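Local coordinates for protein amine oxidase (Emericella nidulans, PDB 3PGB) that is a copper- and topaquinone-containing amine oxidase that probably converts primary amines to aldehydes, with release of ammonia and hydrogen peroxide, at residues 358-363 with 404-410; 486-490 with 534-538. All blocks are in the same frame, centred on the assembly; numbering follows the deposited sequence.

Contact 1: residues 358-363 with 404-410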
ATOM      1  N   PHE A 358      25.065 -10.323  -3.579  1.00 13.66           N
ATOM      2  CA  PHE A 358      25.371  -8.966  -3.137  1.00 14.31           C
ATOM      3  C   PHE A 358      26.568  -8.376  -3.873  1.00 14.85           C
ATOM      4  O   PHE A 358      27.639  -8.976  -3.885  1.00 15.30           O
ATOM      5  CB  PHE A 358      25.653  -8.972  -1.633  1.00 14.33           C
ATOM      6  CG  PHE A 358      25.590  -7.616  -0.997  1.00 14.10           C
ATOM      7  CD1 PHE A 358      26.729  -6.840  -0.868  1.00 14.56           C
ATOM      8  CD2 PHE A 358      24.393  -7.124  -0.516  1.00 14.35           C
ATOM      9  CE1 PHE A 358      26.671  -5.586  -0.274  1.00 14.71           C
ATOM     10  CE2 PHE A 358      24.325  -5.876   0.078  1.00 14.61           C
ATOM     11  CZ  PHE A 358      25.465  -5.108   0.205  1.00 14.55           C
ATOM     12  N   ASN A 359      26.393  -7.203  -4.477  1.00 15.41           N
ATOM     13  CA  ASN A 359      27.512  -6.506  -5.118  1.00 15.84           C
ATOM     14  C   ASN A 359      27.634  -5.045  -4.698  1.00 16.17           C
ATOM     15  O   ASN A 359      26.791  -4.528  -3.967  1.00 16.45           O
ATOM     16  CB  ASN A 359      27.459  -6.650  -6.649  1.00 15.84           C
ATOM     17  CG  ASN A 359      26.226  -6.032  -7.268  1.00 16.15           C
ATOM     18  OD1 ASN A 359      25.628  -5.097  -6.725  1.00 17.59           O
ATOM     19  ND2 ASN A 359      25.841  -6.549  -8.429  1.00 15.86           N
ATOM     20  N   ARG A 360      28.716  -4.411  -5.141  1.00 16.78           N
ATOM     21  CA  ARG A 360      29.006  -3.001  -4.870  1.00 17.13           C
ATOM     22  C   ARG A 360      27.981  -2.064  -5.520  1.00 17.29           C
ATOM     23  O   ARG A 360      27.552  -1.093  -4.910  1.00 17.48           O
ATOM     24  CB  ARG A 360      30.460  -2.678  -5.312  1.00 17.29           C
ATOM     25  CG  ARG A 360      30.719  -1.374  -6.109  1.00 18.18           C
ATOM     26  CD  ARG A 360      30.672  -0.150  -5.242  1.00 19.63           C
ATOM     27  NE  ARG A 360      31.417   1.004  -5.765  1.00 20.65           N
ATOM     28  CZ  ARG A 360      31.009   1.816  -6.742  1.00 21.26           C
ATOM     29  NH1 ARG A 360      29.874   1.610  -7.397  1.00 21.47           N
ATOM     30  NH2 ARG A 360      31.766   2.847  -7.083  1.00 22.80           N
ATOM     31  N   ASP A 361      27.577  -2.360  -6.750  1.00 17.62           N
ATOM     32  CA  ASP A 361      26.727  -1.436  -7.506  1.00 17.84           C
ATOM     33  C   ASP A 361      25.314  -1.327  -6.939  1.00 18.05           C
ATOM     34  O   ASP A 361      24.859  -0.224  -6.629  1.00 18.53           O
ATOM     35  CB  ASP A 361      26.646  -1.843  -8.978  1.00 17.76           C
ATOM     36  CG  ASP A 361      27.991  -1.784  -9.687  1.00 17.77           C
ATOM     37  OD1 ASP A 361      28.928  -1.124  -9.176  1.00 15.29           O
ATOM     38  OD2 ASP A 361      28.096  -2.400 -10.778  1.00 17.41           O
ATOM     39  N   THR A 362      24.636  -2.462  -6.798  1.00 17.82           N
ATOM     40  CA  THR A 362      23.212  -2.473  -6.464  1.00 17.98           C
ATOM     41  C   THR A 362      22.878  -3.181  -5.146  1.00 18.10           C
ATOM     42  O   THR A 362      21.708  -3.304  -4.787  1.00 17.88           O
ATOM     43  CB  THR A 362      22.398  -3.125  -7.597  1.00 17.87           C
ATOM     44  OG1 THR A 362      22.877  -4.457  -7.830  1.00 18.00           O
ATOM     45  CG2 THR A 362      22.527  -2.315  -8.875  1.00 17.89           C
ATOM     46  N   GLY A 363      23.897  -3.633  -4.422  1.00 18.38           N
ATOM     47  CA  GLY A 363      23.687  -4.241  -3.118  1.00 18.49           C
ATOM     48  C   GLY A 363      23.014  -5.593  -3.233  1.00 18.60           C
ATOM     49  O   GLY A 363      23.562  -6.506  -3.835  1.00 18.56           O
ATOM     50  N   SER A 404      24.067   3.951  -8.376  1.00 17.22           N
ATOM     51  CA  SER A 404      25.021   2.848  -8.481  1.00 17.36           C
ATOM     52  C   SER A 404      26.435   3.353  -8.780  1.00 17.35           C
ATOM     53  O   SER A 404      27.400   2.615  -8.610  1.00 17.63           O
ATOM     54  CB  SER A 404      24.576   1.816  -9.515  1.00 17.35           C
ATOM     55  OG  SER A 404      24.739   2.298 -10.823  1.00 17.51           O
ATOM     56  N   TYR A 405      26.555   4.604  -9.220  1.00 17.35           N
ATOM     57  CA  TYR A 405      27.854   5.273  -9.323  1.00 17.17           C
ATOM     58  C   TYR A 405      28.533   5.296  -7.952  1.00 17.01           C
ATOM     59  O   TYR A 405      29.716   4.976  -7.830  1.00 17.09           O
ATOM     60  CB  TYR A 405      27.677   6.704  -9.845  1.00 17.29           C
ATOM     61  CG  TYR A 405      28.947   7.531  -9.845  1.00 17.80           C
ATOM     62  CD1 TYR A 405      29.873   7.419 -10.878  1.00 18.32           C
ATOM     63  CD2 TYR A 405      29.222   8.425  -8.813  1.00 18.25           C
ATOM     64  CE1 TYR A 405      31.047   8.175 -10.885  1.00 18.58           C
ATOM     65  CE2 TYR A 405      30.398   9.187  -8.812  1.00 18.93           C
ATOM     66  CZ  TYR A 405      31.303   9.050  -9.850  1.00 18.67           C
ATOM     67  OH  TYR A 405      32.460   9.793  -9.860  1.00 19.29           O
ATOM     68  N   TYR A 406      27.778   5.672  -6.926  1.00 16.80           N
ATOM     69  CA  TYR A 406      28.288   5.684  -5.559  1.00 16.58           C
ATOM     70  C   TYR A 406      28.277   4.266  -5.009  1.00 16.57           C
ATOM     71  O   TYR A 406      29.180   3.876  -4.257  1.00 16.26           O
ATOM     72  CB  TYR A 406      27.458   6.625  -4.688  1.00 16.60           C
ATOM     73  CG  TYR A 406      27.471   8.049  -5.197  1.00 17.15           C
ATOM     74  CD1 TYR A 406      26.426   8.543  -5.969  1.00 17.14           C
ATOM     75  CD2 TYR A 406      28.553   8.894  -4.934  1.00 17.76           C
ATOM     76  CE1 TYR A 406      26.445   9.843  -6.453  1.00 17.94           C
ATOM     77  CE2 TYR A 406      28.579  10.202  -5.409  1.00 17.78           C
ATOM     78  CZ  TYR A 406      27.525  10.670  -6.170  1.00 18.45           C
ATOM     79  OH  TYR A 406      27.543  11.967  -6.654  1.00 19.91           O
ATOM     80  N   GLY A 407      27.255   3.505  -5.412  1.00 16.51           N
ATOM     81  CA  GLY A 407      27.088   2.110  -5.019  1.00 16.61           C
ATOM     82  C   GLY A 407      26.181   1.950  -3.813  1.00 16.64           C
ATOM     83  O   GLY A 407      26.312   2.681  -2.847  1.00 16.58           O
ATOM     84  N   PHE A 408      25.263   0.988  -3.866  1.00 16.99           N
ATOM     85  CA  PHE A 408      24.447   0.621  -2.702  1.00 17.29           C
ATOM     86  C   PHE A 408      25.216  -0.254  -1.699  1.00 17.67           C
ATOM     87  O   PHE A 408      25.037  -0.124  -0.490  1.00 17.82           O
ATOM     88  CB  PHE A 408      23.172  -0.107  -3.151  1.00 17.35           C
ATOM     89  CG  PHE A 408      22.125   0.809  -3.710  1.00 17.24           C
ATOM     90  CD1 PHE A 408      21.112   1.296  -2.900  1.00 16.88           C
ATOM     91  CD2 PHE A 408      22.164   1.206  -5.040  1.00 17.21           C
ATOM     92  CE1 PHE A 408      20.147   2.154  -3.401  1.00 16.24           C
ATOM     93  CE2 PHE A 408      21.200   2.069  -5.544  1.00 17.25           C
ATOM     94  CZ  PHE A 408      20.191   2.540  -4.716  1.00 16.49           C
ATOM     95  N   GLY A 409      26.063  -1.143  -2.207  1.00 18.20           N
ATOM     96  CA  GLY A 409      26.831  -2.070  -1.373  1.00 18.52           C
ATOM     97  C   GLY A 409      27.783  -1.461  -0.350  1.00 18.93           C
ATOM     98  O   GLY A 409      27.918  -1.994   0.753  1.00 19.40           O
ATOM     99  N   PRO A 410      28.475  -0.364  -0.705  1.00 19.30           N
ATOM    100  CA  PRO A 410      29.384   0.275   0.256  1.00 19.51           C
ATOM    101  C   PRO A 410      28.683   0.937   1.444  1.00 19.79           C
ATOM    102  O   PRO A 410      29.285   1.097   2.512  1.00 19.93           O
ATOM    103  CB  PRO A 410      30.096   1.344  -0.588  1.00 19.47           C
ATOM    104  CG  PRO A 410      29.962   0.892  -1.972  1.00 19.50           C
ATOM    105  CD  PRO A 410      28.633   0.208  -2.052  1.00 19.17           C
TER
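A bend at chi2 (75°), followed by a nearly extended chi3, carries the side chain of Arg-360 over the loop 404-410. Its CD rests 3.5 Å from Pro-410 CG, and its guanidinium ends among backbone carbonyls. NH1 reaches Ser-404 O at 2.9 Å, near the plane of the group, and NH2 reaches Tyr-405 O at 3.0 Å; both bonds are weak, since neither N-H points straight at its oxygen. Tyr-406 O sits over the centre of one guanidinium face, 3.7 Å from CZ. Asp-361 OD1, whose strongest partner is Arg-135 in a salt bridge, also pairs with Arg-360 NH1. Nearer the turn, the two backbones are joined directly: Phe-408 N bonds Asp-361 O at 3.0 Å, almost straight at 171°, and Gly-409 N bonds Arg-360 O at 3.1 Å. With no side chain in between, Gly-409 CA comes within 3.7 Å of Phe-358 CZ. Asn-359 OD1 accepts from Thr-362 N at 2.8 Å, an Asx motif within the tight turn, and takes a second bond from Thr-362 OG1 on an in-plane lone pair. That turn links antiparallel strands 352-359 and 363-371, with Phe-408 packed on strand 374-389 and Pro-410 against strand 426-434.

Contact 2: residues 486-490 with 534-538. With CU (copper (II) ion), chain D.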
ATOM      1  N   TYR A 486      17.588   4.481   1.931  1.00 17.79           N
ATOM      2  CA  TYR A 486      16.674   3.590   1.243  1.00 17.80           C
ATOM      3  C   TYR A 486      16.583   2.290   2.015  1.00 17.24           C
ATOM      4  O   TYR A 486      17.599   1.650   2.250  1.00 17.48           O
ATOM      5  CB  TYR A 486      17.171   3.301  -0.170  1.00 17.93           C
ATOM      6  CG  TYR A 486      17.150   4.499  -1.084  1.00 19.42           C
ATOM      7  CD1 TYR A 486      15.944   5.015  -1.559  1.00 21.60           C
ATOM      8  CD2 TYR A 486      18.332   5.110  -1.492  1.00 20.60           C
ATOM      9  CE1 TYR A 486      15.917   6.118  -2.420  1.00 22.64           C
ATOM     10  CE2 TYR A 486      18.322   6.208  -2.348  1.00 22.03           C
ATOM     11  CZ  TYR A 486      17.111   6.710  -2.809  1.00 23.40           C
ATOM     12  OH  TYR A 486      17.098   7.804  -3.656  1.00 25.73           O
ATOM     13  N   MET A 487      15.374   1.904   2.412  1.00 16.57           N
ATOM     14  CA  MET A 487      15.156   0.622   3.076  1.00 16.06           C
ATOM     15  C   MET A 487      14.444  -0.306   2.107  1.00 15.28           C
ATOM     16  O   MET A 487      13.303  -0.054   1.739  1.00 15.15           O
ATOM     17  CB  MET A 487      14.325   0.808   4.356  1.00 16.27           C
ATOM     18  CG  MET A 487      13.911  -0.500   5.051  1.00 16.89           C
ATOM     19  SD  MET A 487      12.872  -0.244   6.516  1.00 19.01           S
ATOM     20  CE  MET A 487      14.134  -0.005   7.774  1.00 17.39           C
ATOM     21  N   PHE A 488      15.127  -1.371   1.694  1.00 14.62           N
ATOM     22  CA  PHE A 488      14.568  -2.341   0.757  1.00 14.19           C
ATOM     23  C   PHE A 488      14.097  -3.575   1.498  1.00 14.04           C
ATOM     24  O   PHE A 488      14.785  -4.058   2.387  1.00 13.85           O
ATOM     25  CB  PHE A 488      15.615  -2.758  -0.265  1.00 14.02           C
ATOM     26  CG  PHE A 488      16.102  -1.633  -1.112  1.00 14.12           C
ATOM     27  CD1 PHE A 488      17.288  -0.985  -0.811  1.00 13.43           C
ATOM     28  CD2 PHE A 488      15.367  -1.211  -2.213  1.00 14.32           C
ATOM     29  CE1 PHE A 488      17.737   0.059  -1.591  1.00 13.74           C
ATOM     30  CE2 PHE A 488      15.813  -0.162  -3.000  1.00 13.99           C
ATOM     31  CZ  PHE A 488      17.000   0.473  -2.687  1.00 13.96           C
ATOM     32  N   SER A 489      12.940  -4.101   1.109  1.00 13.94           N
ATOM     33  CA  SER A 489      12.375  -5.277   1.760  1.00 13.91           C
ATOM     34  C   SER A 489      11.804  -6.255   0.732  1.00 14.04           C
ATOM     35  O   SER A 489      11.085  -5.846  -0.179  1.00 14.02           O
ATOM     36  CB  SER A 489      11.282  -4.853   2.741  1.00 13.86           C
ATOM     37  OG  SER A 489      11.760  -3.894   3.669  1.00 13.43           O
ATOM     38  N   TYR A 490      12.135  -7.539   0.878  1.00 14.11           N
ATOM     39  CA  TYR A 490      11.547  -8.594   0.059  1.00 14.30           C
ATOM     40  C   TYR A 490      10.641  -9.446   0.927  1.00 14.50           C
ATOM     41  O   TYR A 490      11.104 -10.081   1.864  1.00 14.52           O
ATOM     42  CB  TYR A 490      12.627  -9.455  -0.586  1.00 14.28           C
ATOM     43  CG  TYR A 490      13.354  -8.726  -1.682  1.00 14.89           C
ATOM     44  CD1 TYR A 490      14.572  -8.091  -1.440  1.00 15.22           C
ATOM     45  CD2 TYR A 490      12.805  -8.634  -2.955  1.00 15.30           C
ATOM     46  CE1 TYR A 490      15.229  -7.402  -2.443  1.00 15.65           C
ATOM     47  CE2 TYR A 490      13.456  -7.951  -3.963  1.00 15.91           C
ATOM     48  CZ  TYR A 490      14.663  -7.336  -3.701  1.00 15.68           C
ATOM     49  OH  TYR A 490      15.300  -6.665  -4.711  1.00 16.92           O
ATOM     50  N   HIS A 534      11.868   9.989  -7.373  1.00 14.88           N
ATOM     51  CA  HIS A 534      12.591   8.770  -7.084  1.00 14.86           C
ATOM     52  C   HIS A 534      12.094   7.742  -8.076  1.00 14.87           C
ATOM     53  O   HIS A 534      10.883   7.512  -8.175  1.00 15.24           O
ATOM     54  CB  HIS A 534      12.286   8.259  -5.680  1.00 14.97           C
ATOM     55  CG  HIS A 534      12.843   9.105  -4.583  1.00 14.85           C
ATOM     56  ND1 HIS A 534      14.151   9.015  -4.166  1.00 14.72           N
ATOM     57  CD2 HIS A 534      12.255  10.028  -3.789  1.00 14.72           C
ATOM     58  CE1 HIS A 534      14.351   9.860  -3.172  1.00 15.23           C
ATOM     59  NE2 HIS A 534      13.215  10.487  -2.922  1.00 14.76           N
ATOM     60  N   VAL A 535      13.010   7.134  -8.821  1.00 14.34           N
ATOM     61  CA  VAL A 535      12.651   6.005  -9.664  1.00 14.08           C
ATOM     62  C   VAL A 535      13.714   4.950  -9.452  1.00 13.80           C
ATOM     63  O   VAL A 535      14.898   5.219  -9.650  1.00 13.40           O
ATOM     64  CB  VAL A 535      12.554   6.380 -11.164  1.00 14.08           C
ATOM     65  CG1 VAL A 535      11.999   5.214 -11.958  1.00 13.51           C
ATOM     66  CG2 VAL A 535      11.686   7.610 -11.368  1.00 13.57           C
ATOM     67  N   LEU A 536      13.287   3.769  -9.014  1.00 13.60           N
ATOM     68  CA  LEU A 536      14.202   2.670  -8.738  1.00 13.62           C
ATOM     69  C   LEU A 536      13.811   1.479  -9.591  1.00 13.76           C
ATOM     70  O   LEU A 536      12.690   0.996  -9.493  1.00 13.80           O
ATOM     71  CB  LEU A 536      14.168   2.302  -7.253  1.00 13.55           C
ATOM     72  CG  LEU A 536      14.616   3.412  -6.292  1.00 12.75           C
ATOM     73  CD1 LEU A 536      13.434   4.239  -5.825  1.00 12.18           C
ATOM     74  CD2 LEU A 536      15.351   2.825  -5.096  1.00 12.76           C
ATOM     75  N   ASN A 537      14.736   1.019 -10.431  1.00 14.20           N
ATOM     76  CA  ASN A 537      14.455  -0.047 -11.406  1.00 14.25           C
ATOM     77  C   ASN A 537      14.812  -1.407 -10.845  1.00 14.11           C
ATOM     78  O   ASN A 537      15.880  -1.574 -10.269  1.00 14.17           O
ATOM     79  CB  ASN A 537      15.230   0.176 -12.712  1.00 14.10           C
ATOM     80  CG  ASN A 537      14.713  -0.692 -13.859  1.00 14.68           C
ATOM     81  OD1 ASN A 537      15.417  -1.582 -14.360  1.00 14.42           O
ATOM     82  ND2 ASN A 537      13.478  -0.440 -14.273  1.00 14.79           N
ATOM     83  N   PHE A 538      13.920  -2.375 -11.039  1.00 14.24           N
ATOM     84  CA  PHE A 538      14.127  -3.738 -10.565  1.00 14.28           C
ATOM     85  C   PHE A 538      14.020  -4.723 -11.717  1.00 14.55           C
ATOM     86  O   PHE A 538      13.112  -4.614 -12.542  1.00 14.85           O
ATOM     87  CB  PHE A 538      13.089  -4.089  -9.501  1.00 14.18           C
ATOM     88  CG  PHE A 538      13.356  -3.468  -8.159  1.00 13.49           C
ATOM     89  CD1 PHE A 538      12.912  -2.191  -7.872  1.00 13.83           C
ATOM     90  CD2 PHE A 538      14.035  -4.169  -7.182  1.00 13.50           C
ATOM     91  CE1 PHE A 538      13.150  -1.619  -6.631  1.00 14.19           C
ATOM     92  CE2 PHE A 538      14.279  -3.605  -5.940  1.00 13.55           C
ATOM     93  CZ  PHE A 538      13.840  -2.333  -5.664  1.00 13.82           C
TER
HETATM   94 CU    CU D 901      12.598  12.131  -1.795  1.00 23.17          CU
HETATM   95  O   HOH W   1      15.467   7.135  -5.707  1.00 14.53           O
HETATM   96  O   HOH W   2      14.402  12.333  -0.104  1.00 17.59           O
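Leu-536 pushes its CD2 methyl into a notch walled by two aromatic rings. One wall is a face of Tyr-486, whose CD1 is 4.2 Å from Leu-536 CD2; the other is the rim of Phe-488, with CE2 3.7 Å from the same methyl. One step along, the tip of Phe-538 enters the next notch, between Phe-488 and Tyr-490. Both neighbours meet that ring at its edge and in its plane: Phe-488 CD2 is 3.9 Å from Phe-538 CZ, and Tyr-490 OH is 3.5 Å from Phe-538 CE2. Every one of the interlocking side chains turns CG opposite its carbonyl carbon (chi1 near -70°), beside its own backbone N, and the rings and the leucine reach into the space between the strands.

The two strands come from facing layers of the beta-sandwich that forms the catalytic domain of copper amine oxidases. Their axes pass 11.8 Å apart and run in roughly the same direction, crossing at -34°, leaving a gap filled by side chains rather than bridged by backbone bonds.

At the far end the packing turns polar. The Tyr-486 and His-534 rings stand nearly perpendicular, at 85°, with Tyr-486 OH in the plane of the imidazole. A water spans them, 2.7 Å from Tyr-486 OH and accepting the N-H of His-534 ND1 at 2.8 Å. This leaves His-534 NE2 for the copper ion, bound at 2.1 Å, where His-532, His-698 and a second water complete the site. Met-487, on the other side of its strand, packs against Pro-455 of the second subunit.

Phe-408 is the go-between: it belongs to contact 1, yet its ring extends into contact 2, with CE1 3.6 Å from Phe-488 CZ and 4.0 Å from Tyr-486 CD2. The centres of the contacts lie about 13 Å apart, and strand 374-389 serves both, since Phe-408 and Phe-488 each touch its Leu-382. Asp-403, the predicted proton acceptor, sits just ahead of 404-410. Between nearest atoms, the side chain of Phe-408 is about 4 Å from that of Asp-403, and the side chain of Tyr-486 is about 3 Å from that of Asp-403. Contact 2 holds a copper ligand directly, whereas the side chain of Phe-408 stays about 13 Å from the copper ion. Residue 484, the topaquinone position, lies two residues before Tyr-486 in the chain.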